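Local coordinates for protein beta-lactamase (Klebsiella pneumoniae, PDB 6M5P) that probably hydrolyses beta-lactam antibiotics to substituted beta-amino acids, as a class C serine beta-lactamase, and here holds a carbapenem-derived ligand in its active site, at residues Ser121-Phe126 against Ala139-Trp144; Gly117-Gly122 against Arg154-Ile159. The protein carries 1 engineered substitution. All blocks are in the same frame, centred on the assembly; numbering follows the deposited sequence.

Interaction 1 of 2, residues Ser121-Phe126 against Ala139-Trp144. With MER ((4R,5S)-3-{[(3S,5S)-5-(dimethylcarbamoyl)pyrrolidin-3-yl]sulfanyl}-5-[(2S,3R)-3-hydroxy-1-oxobutan-2-yl]-4-methyl-4,5-d ihydro-1H-pyrrole-2-carboxylic acid), chain B.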
loop_
_atom_site.group_PDB
_atom_site.type_symbol
_atom_site.label_atom_id
_atom_site.label_comp_id
_atom_site.label_asym_id
_atom_site.label_seq_id
_atom_site.Cartn_x
_atom_site.Cartn_y
_atom_site.Cartn_z
ATOM N N SER A 121 -2.019 -17.711 -2.221
ATOM C CA SER A 121 -3.135 -18.653 -2.309
ATOM C C SER A 121 -3.310 -19.205 -3.722
ATOM O O SER A 121 -3.819 -20.321 -3.889
ATOM C CB SER A 121 -4.445 -18.008 -1.844
ATOM O OG SER A 121 -4.959 -17.096 -2.814
ATOM N N GLY A 122 -2.919 -18.446 -4.747
ATOM C CA GLY A 122 -3.192 -18.794 -6.132
ATOM C C GLY A 122 -4.436 -18.151 -6.704
ATOM O O GLY A 122 -4.689 -18.295 -7.913
ATOM N N LEU A 123 -5.219 -17.454 -5.882
ATOM C CA LEU A 123 -6.345 -16.699 -6.410
ATOM C C LEU A 123 -5.857 -15.679 -7.431
ATOM O O LEU A 123 -4.778 -15.096 -7.284
ATOM C CB LEU A 123 -7.073 -15.977 -5.278
ATOM C CG LEU A 123 -8.029 -16.842 -4.450
ATOM C CD1 LEU A 123 -8.377 -16.149 -3.137
ATOM C CD2 LEU A 123 -9.282 -17.117 -5.254
ATOM N N GLN A 124 -6.673 -15.450 -8.458
ATOM C CA GLN A 124 -6.315 -14.579 -9.566
ATOM C C GLN A 124 -6.330 -13.117 -9.133
ATOM O O GLN A 124 -6.811 -12.761 -8.051
ATOM C CB GLN A 124 -7.279 -14.797 -10.739
ATOM C CG GLN A 124 -8.706 -14.319 -10.470
ATOM C CD GLN A 124 -9.744 -14.973 -11.369
ATOM O OE1 GLN A 124 -9.630 -16.150 -11.728
ATOM N NE2 GLN A 124 -10.773 -14.214 -11.724
ATOM N N LEU A 125 -5.824 -12.253 -10.014
ATOM C CA LEU A 125 -5.690 -10.839 -9.665
ATOM C C LEU A 125 -7.046 -10.171 -9.474
ATOM O O LEU A 125 -7.289 -9.520 -8.449
ATOM C CB LEU A 125 -4.864 -10.111 -10.730
ATOM C CG LEU A 125 -4.710 -8.600 -10.537
ATOM C CD1 LEU A 125 -4.108 -8.267 -9.176
ATOM C CD2 LEU A 125 -3.823 -8.059 -11.648
ATOM N N PHE A 126 -7.939 -10.300 -10.444
ATOM C CA PHE A 126 -9.143 -9.483 -10.478
ATOM C C PHE A 126 -10.378 -10.274 -10.077
ATOM O O PHE A 126 -10.581 -11.412 -10.520
ATOM C CB PHE A 126 -9.360 -8.870 -11.863
ATOM C CG PHE A 126 -8.355 -7.811 -12.214
ATOM C CD1 PHE A 126 -8.305 -6.620 -11.512
ATOM C CD2 PHE A 126 -7.452 -8.016 -13.239
ATOM C CE1 PHE A 126 -7.381 -5.647 -11.835
ATOM C CE2 PHE A 126 -6.518 -7.049 -13.572
ATOM C CZ PHE A 126 -6.478 -5.860 -12.861
ATOM N N ALA A 139 -20.476 -18.490 -3.380
ATOM C CA ALA A 139 -20.650 -19.565 -4.353
ATOM C C ALA A 139 -19.409 -19.723 -5.219
ATOM O O ALA A 139 -18.966 -20.848 -5.486
ATOM C CB ALA A 139 -21.876 -19.290 -5.226
ATOM N N TYR A 140 -18.832 -18.601 -5.661
ATOM C CA TYR A 140 -17.605 -18.640 -6.448
ATOM C C TYR A 140 -16.471 -19.283 -5.656
ATOM O O TYR A 140 -15.810 -20.216 -6.130
ATOM C CB TYR A 140 -17.233 -17.212 -6.876
ATOM C CG TYR A 140 -15.911 -17.076 -7.599
ATOM C CD1 TYR A 140 -15.844 -17.171 -8.985
ATOM C CD2 TYR A 140 -14.736 -16.823 -6.901
ATOM C CE1 TYR A 140 -14.639 -17.041 -9.652
ATOM C CE2 TYR A 140 -13.531 -16.697 -7.558
ATOM C CZ TYR A 140 -13.486 -16.808 -8.928
ATOM O OH TYR A 140 -12.271 -16.673 -9.562
ATOM N N LEU A 141 -16.240 -18.798 -4.435
ATOM C CA LEU A 141 -15.108 -19.277 -3.650
ATOM C C LEU A 141 -15.256 -20.751 -3.287
ATOM O O LEU A 141 -14.263 -21.488 -3.260
ATOM C CB LEU A 141 -14.929 -18.411 -2.404
ATOM C CG LEU A 141 -14.511 -16.953 -2.657
ATOM C CD1 LEU A 141 -14.602 -16.161 -1.366
ATOM C CD2 LEU A 141 -13.100 -16.880 -3.228
ATOM N N LYS A 142 -16.490 -21.207 -3.034
ATOM C CA LYS A 142 -16.733 -22.607 -2.690
ATOM C C LYS A 142 -16.409 -23.547 -3.841
ATOM O O LYS A 142 -16.175 -24.737 -3.610
ATOM C CB LYS A 142 -18.211 -22.812 -2.340
ATOM C CG LYS A 142 -18.671 -22.318 -0.976
ATOM C CD LYS A 142 -20.201 -22.470 -0.848
ATOM C CE LYS A 142 -20.745 -21.803 0.409
ATOM N NZ LYS A 142 -22.239 -21.725 0.414
ATOM N N ALA A 143 -16.417 -23.047 -5.076
ATOM C CA ALA A 143 -16.266 -23.868 -6.268
ATOM C C ALA A 143 -14.917 -23.664 -6.941
ATOM O O ALA A 143 -14.676 -24.207 -8.030
ATOM C CB ALA A 143 -17.409 -23.571 -7.242
ATOM N N TRP A 144 -14.028 -22.894 -6.315
ATOM C CA TRP A 144 -12.765 -22.495 -6.924
ATOM C C TRP A 144 -11.664 -23.508 -6.630
ATOM O O TRP A 144 -11.586 -24.055 -5.529
ATOM C CB TRP A 144 -12.357 -21.120 -6.385
ATOM C CG TRP A 144 -10.946 -20.701 -6.729
ATOM C CD1 TRP A 144 -10.521 -20.121 -7.888
ATOM C CD2 TRP A 144 -9.787 -20.825 -5.895
ATOM N NE1 TRP A 144 -9.169 -19.886 -7.831
ATOM C CE2 TRP A 144 -8.691 -20.306 -6.619
ATOM C CE3 TRP A 144 -9.570 -21.325 -4.611
ATOM C CZ2 TRP A 144 -7.399 -20.263 -6.091
ATOM C CZ3 TRP A 144 -8.284 -21.294 -4.091
ATOM C CH2 TRP A 144 -7.218 -20.759 -4.831
HETATM C C1 MER B . -2.576 -2.324 -8.031
HETATM C C2 MER B . -0.836 -4.692 -8.730
HETATM C C3 MER B . -3.760 -3.164 -8.741
HETATM C C4 MER B . -3.224 -4.485 -8.938
HETATM C C5 MER B . -1.540 -5.209 -7.505
HETATM O O6 MER B . -2.522 -1.181 -7.735
HETATM C C7 MER B . -5.127 -3.336 -8.020
HETATM O O8 MER B . -5.990 -3.865 -8.970
HETATM C C9 MER B . -5.717 -2.007 -7.485
HETATM N N10 MER B . -2.891 -5.164 -7.606
HETATM C C11 MER B . -0.875 -5.413 -6.181
HETATM O O12 MER B . 0.007 -4.613 -5.802
HETATM O O13 MER B . -1.199 -6.379 -5.439
HETATM S S14 MER B . 0.702 -5.653 -9.118
HETATM C C15 MER B . 2.232 -4.979 -8.636
HETATM C C16 MER B . 2.456 -4.396 -7.183
HETATM C C17 MER B . 3.796 -4.230 -7.235
HETATM C C18 MER B . -1.807 -4.581 -9.714
HETATM N N19 MER B . 4.326 -5.692 -7.768
HETATM C C20 MER B . -1.579 -3.441 -10.765
HETATM C C21 MER B . 3.386 -6.088 -8.657
HETATM C C22 MER B . 4.533 -3.683 -6.001
HETATM N N23 MER B . 5.829 -2.968 -6.251
HETATM O O24 MER B . 4.166 -3.755 -4.879
HETATM C C25 MER B . 6.278 -2.868 -7.636
HETATM C C26 MER B . 6.605 -2.409 -5.160
HETATM O O HOH W 1 -9.251 -17.000 -8.785
#
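Leu123 and Trp144 mark the nearest passage of the two backbones, with CA atoms 8.7 Å apart, so side chains must bridge a loop and the last part of helix 134-142 with the residues that follow it, without a direct hydrogen bond. The loop turns at an ST turn, in which Leu123 N donates to Ser121 OG at 3.1 Å; the loop belongs to the helical part of the class C beta-lactamase fold. From this turn Leu123 reaches over the indole of Trp144. Its CD2 methyl makes a CH-pi contact 3.7 Å from the centroid of the five-membered ring, 19° off the normal, while CG lies nearer the benzo side. With CG anti to the backbone N (chi1 169°), the tryptophan turns its indole toward the ST turn. The same indole presents its edge to the main chain: Ser121 O lies in the ring plane, 3.6 Å from Trp144 CH2. Behind this pair, CD2 of Leu141 meets CD2 of Leu123 more loosely, at 4.3 Å. Phe108 also meets the indole, and Leu163 of helix 158-171 packs on Leu123. At the polar side the hydroxyl of Tyr140 comes up to the Gln124 amide, whose plane is turned 73° from the phenol ring, and water joins the segments there instead of a direct bond. The water accepts from Gln124 N at 3.0 Å and is hydrogen-bonded to Tyr140 OH at 3.1 Å. The amide itself is tied back to its own loop, with Gln124 NE2 donating almost straight to Phe126 O at 3.1 Å, the acceptor lying in the amide plane.

Interaction 2 of 2, residues Gly117-Gly122 against Arg154-Ile159. Engineered in segment 154-159: Phe156 (natural residue Tyr). With MER ((4R,5S)-3-{[(3S,5S)-5-(dimethylcarbamoyl)pyrrolidin-3-yl]sulfanyl}-5-[(2S,3R)-3-hydroxy-1-oxobutan-2-yl]-4-methyl-4,5-d ihydro-1H-pyrrole-2-carboxylic acid), chain B.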
loop_
_atom_site.group_PDB
_atom_site.type_symbol
_atom_site.label_atom_id
_atom_site.label_comp_id
_atom_site.label_asym_id
_atom_site.label_seq_id
_atom_site.Cartn_x
_atom_site.Cartn_y
_atom_site.Cartn_z
ATOM N N GLY A 117 -2.515 -13.285 2.736
ATOM C CA GLY A 117 -1.745 -12.117 3.127
ATOM C C GLY A 117 -0.416 -11.949 2.425
ATOM O O GLY A 117 0.244 -10.918 2.630
ATOM N N THR A 118 -0.009 -12.932 1.617
ATOM C CA THR A 118 1.285 -12.940 0.939
ATOM C C THR A 118 1.159 -13.228 -0.550
ATOM O O THR A 118 2.167 -13.498 -1.210
ATOM C CB THR A 118 2.236 -13.963 1.580
ATOM O OG1 THR A 118 1.620 -15.258 1.541
ATOM C CG2 THR A 118 2.544 -13.600 3.026
ATOM N N HIS A 119 -0.057 -13.223 -1.085
ATOM C CA HIS A 119 -0.285 -13.471 -2.506
ATOM C C HIS A 119 0.122 -14.881 -2.915
ATOM O O HIS A 119 0.524 -15.108 -4.055
ATOM C CB HIS A 119 0.375 -12.413 -3.397
ATOM C CG HIS A 119 -0.138 -11.030 -3.156
ATOM N ND1 HIS A 119 -1.483 -10.733 -3.140
ATOM C CD2 HIS A 119 0.512 -9.868 -2.907
ATOM C CE1 HIS A 119 -1.641 -9.441 -2.908
ATOM N NE2 HIS A 119 -0.447 -8.894 -2.761
ATOM N N THR A 120 0.008 -15.844 -2.000
ATOM C CA THR A 120 0.396 -17.216 -2.304
ATOM C C THR A 120 -0.777 -18.192 -2.268
ATOM O O THR A 120 -0.559 -19.408 -2.325
ATOM C CB THR A 120 1.537 -17.699 -1.400
ATOM O OG1 THR A 120 1.182 -17.539 -0.031
ATOM C CG2 THR A 120 2.853 -16.940 -1.691
ATOM N N SER A 121 -2.019 -17.711 -2.221
ATOM C CA SER A 121 -3.135 -18.653 -2.309
ATOM C C SER A 121 -3.310 -19.205 -3.722
ATOM O O SER A 121 -3.819 -20.321 -3.889
ATOM C CB SER A 121 -4.445 -18.008 -1.844
ATOM O OG SER A 121 -4.959 -17.096 -2.814
ATOM N N GLY A 122 -2.919 -18.446 -4.747
ATOM C CA GLY A 122 -3.192 -18.794 -6.132
ATOM C C GLY A 122 -4.436 -18.151 -6.704
ATOM O O GLY A 122 -4.689 -18.295 -7.913
ATOM N N ARG A 154 3.579 -17.201 -6.191
ATOM C CA ARG A 154 3.103 -15.863 -5.864
ATOM C C ARG A 154 2.301 -15.338 -7.046
ATOM O O ARG A 154 2.800 -15.292 -8.176
ATOM C CB ARG A 154 4.259 -14.922 -5.535
ATOM C CG ARG A 154 3.779 -13.618 -4.902
ATOM C CD ARG A 154 4.923 -12.789 -4.362
ATOM N NE ARG A 154 5.753 -12.264 -5.437
ATOM C CZ ARG A 154 6.292 -11.048 -5.443
ATOM N NH1 ARG A 154 7.038 -10.668 -6.472
ATOM N NH2 ARG A 154 6.084 -10.214 -4.428
ATOM N N VAL A 155 1.054 -14.960 -6.786
ATOM C CA VAL A 155 0.180 -14.352 -7.779
ATOM C C VAL A 155 -0.490 -13.189 -7.064
ATOM O O VAL A 155 -1.236 -13.401 -6.106
ATOM C CB VAL A 155 -0.883 -15.336 -8.288
ATOM C CG1 VAL A 155 -1.908 -14.611 -9.142
ATOM C CG2 VAL A 155 -0.236 -16.489 -9.062
ATOM N N PHE A 156 -0.208 -11.965 -7.499
ATOM C CA PHE A 156 -0.845 -10.820 -6.863
ATOM C C PHE A 156 -2.348 -10.935 -7.038
ATOM O O PHE A 156 -2.826 -11.245 -8.131
ATOM C CB PHE A 156 -0.329 -9.525 -7.486
ATOM C CG PHE A 156 1.118 -9.283 -7.211
ATOM C CD1 PHE A 156 1.516 -8.690 -6.028
ATOM C CD2 PHE A 156 2.089 -9.687 -8.117
ATOM C CE1 PHE A 156 2.856 -8.484 -5.757
ATOM C CE2 PHE A 156 3.435 -9.485 -7.850
ATOM C CZ PHE A 156 3.816 -8.881 -6.668
ATOM N N SER A 157 -3.097 -10.711 -5.960
ATOM C CA SER A 157 -4.525 -10.999 -5.982
ATOM C C SER A 157 -5.320 -9.947 -5.224
ATOM O O SER A 157 -5.097 -9.746 -4.027
ATOM C CB SER A 157 -4.800 -12.383 -5.396
ATOM O OG SER A 157 -6.190 -12.652 -5.430
ATOM N N ASN A 158 -6.278 -9.311 -5.905
ATOM C CA ASN A 158 -7.240 -8.481 -5.189
ATOM C C ASN A 158 -8.212 -9.334 -4.387
ATOM O O ASN A 158 -8.647 -8.920 -3.304
ATOM C CB ASN A 158 -8.020 -7.596 -6.154
ATOM C CG ASN A 158 -7.150 -6.566 -6.842
ATOM O OD1 ASN A 158 -6.019 -6.308 -6.435
ATOM N ND2 ASN A 158 -7.691 -5.947 -7.884
ATOM N N ILE A 159 -8.568 -10.520 -4.895
ATOM C CA ILE A 159 -9.492 -11.398 -4.175
ATOM C C ILE A 159 -8.872 -11.859 -2.867
ATOM O O ILE A 159 -9.509 -11.811 -1.809
ATOM C CB ILE A 159 -9.890 -12.604 -5.043
ATOM C CG1 ILE A 159 -10.335 -12.165 -6.434
ATOM C CG2 ILE A 159 -10.996 -13.396 -4.361
ATOM C CD1 ILE A 159 -10.652 -13.339 -7.342
HETATM C C1 MER B . -2.576 -2.324 -8.031
HETATM C C2 MER B . -0.836 -4.692 -8.730
HETATM C C3 MER B . -3.760 -3.164 -8.741
HETATM C C4 MER B . -3.224 -4.485 -8.938
HETATM C C5 MER B . -1.540 -5.209 -7.505
HETATM O O6 MER B . -2.522 -1.181 -7.735
HETATM C C7 MER B . -5.127 -3.336 -8.020
HETATM O O8 MER B . -5.990 -3.865 -8.970
HETATM C C9 MER B . -5.717 -2.007 -7.485
HETATM N N10 MER B . -2.891 -5.164 -7.606
HETATM C C11 MER B . -0.875 -5.413 -6.181
HETATM O O12 MER B . 0.007 -4.613 -5.802
HETATM O O13 MER B . -1.199 -6.379 -5.439
HETATM S S14 MER B . 0.702 -5.653 -9.118
HETATM C C15 MER B . 2.232 -4.979 -8.636
HETATM C C16 MER B . 2.456 -4.396 -7.183
HETATM C C17 MER B . 3.796 -4.230 -7.235
HETATM C C18 MER B . -1.807 -4.581 -9.714
HETATM N N19 MER B . 4.326 -5.692 -7.768
HETATM C C20 MER B . -1.579 -3.441 -10.765
HETATM C C21 MER B . 3.386 -6.088 -8.657
HETATM C C22 MER B . 4.533 -3.683 -6.001
HETATM N N23 MER B . 5.829 -2.968 -6.251
HETATM O O24 MER B . 4.166 -3.755 -4.879
HETATM C C25 MER B . 6.278 -2.868 -7.636
HETATM C C26 MER B . 6.605 -2.409 -5.160
HETATM O O HOH W 2 -2.831 -15.454 -5.284
#
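His119 and Phe156 meet obliquely, their ring centroids 5.1 Å apart and their planes inclined at 53°, beside the Tyr-Ser-Asn motif of class C beta-lactamases; the motif's first position, naturally tyrosine, is here the engineered Phe156. The imidazole is laid against the backbone of that motif: CA of Phe156 sits over one face in a CH-pi contact, 4.0 Å from the ring centroid and offset toward the rim. With CG anti to its own carbonyl carbon (chi1 -61°), the histidine turns CD2 to CD1 of the phenyl ring and ND1 to the backbone of Ser157. The main chain supports this pairing. Val155 N donates to His119 O at 2.8 Å, in a nearly straight bond, and CA of Arg154 approaches the same oxygen at 3.2 Å. A water further ties the segments, donating to Val155 O and accepting a weak bond from Gly122 N. Beyond the histidine, the phenyl ring is placed between a charged group and the ligand: Phe156 CZ lies above one face of the Arg154 guanidinium, toward the rim, and ligand atom C21 lies over a face of the ring. Gln275 holds the guanidinium through NH2. Ser157 is the N-cap of helix 158-171, its OG hydrogen-bonded to Gly160 N and to Gln124 O, which secures the start of the helix where the next residue faces the ligand. Asn158 OD1 is held by Lys74, and on the same amide Asn158 ND2 donates to ligand atom O8 at 2.9 Å.

Overall arrangement
Both contacts start from one loop between helix 113-117 and helix 134-142, sharing Ser121 and Gly122, and their centres lie 10 Å apart. Along the chain the loop comes first, then 139-144, then 154-159. Interaction 2 takes the earlier half of the loop to the residues that lead into helix 158-171, at the active site; interaction 1 takes the later half outward to helix 134-142 and the residues after it, its centre about 22 Å from that of the chain. They also meet directly: Leu125 O and Asn158 N probably hydrogen-bond at 2.7 Å. The loop thus links an outer helix to the ligand-binding motif, and Leu125 and Phe126 approach the ligand from interaction 1 as well.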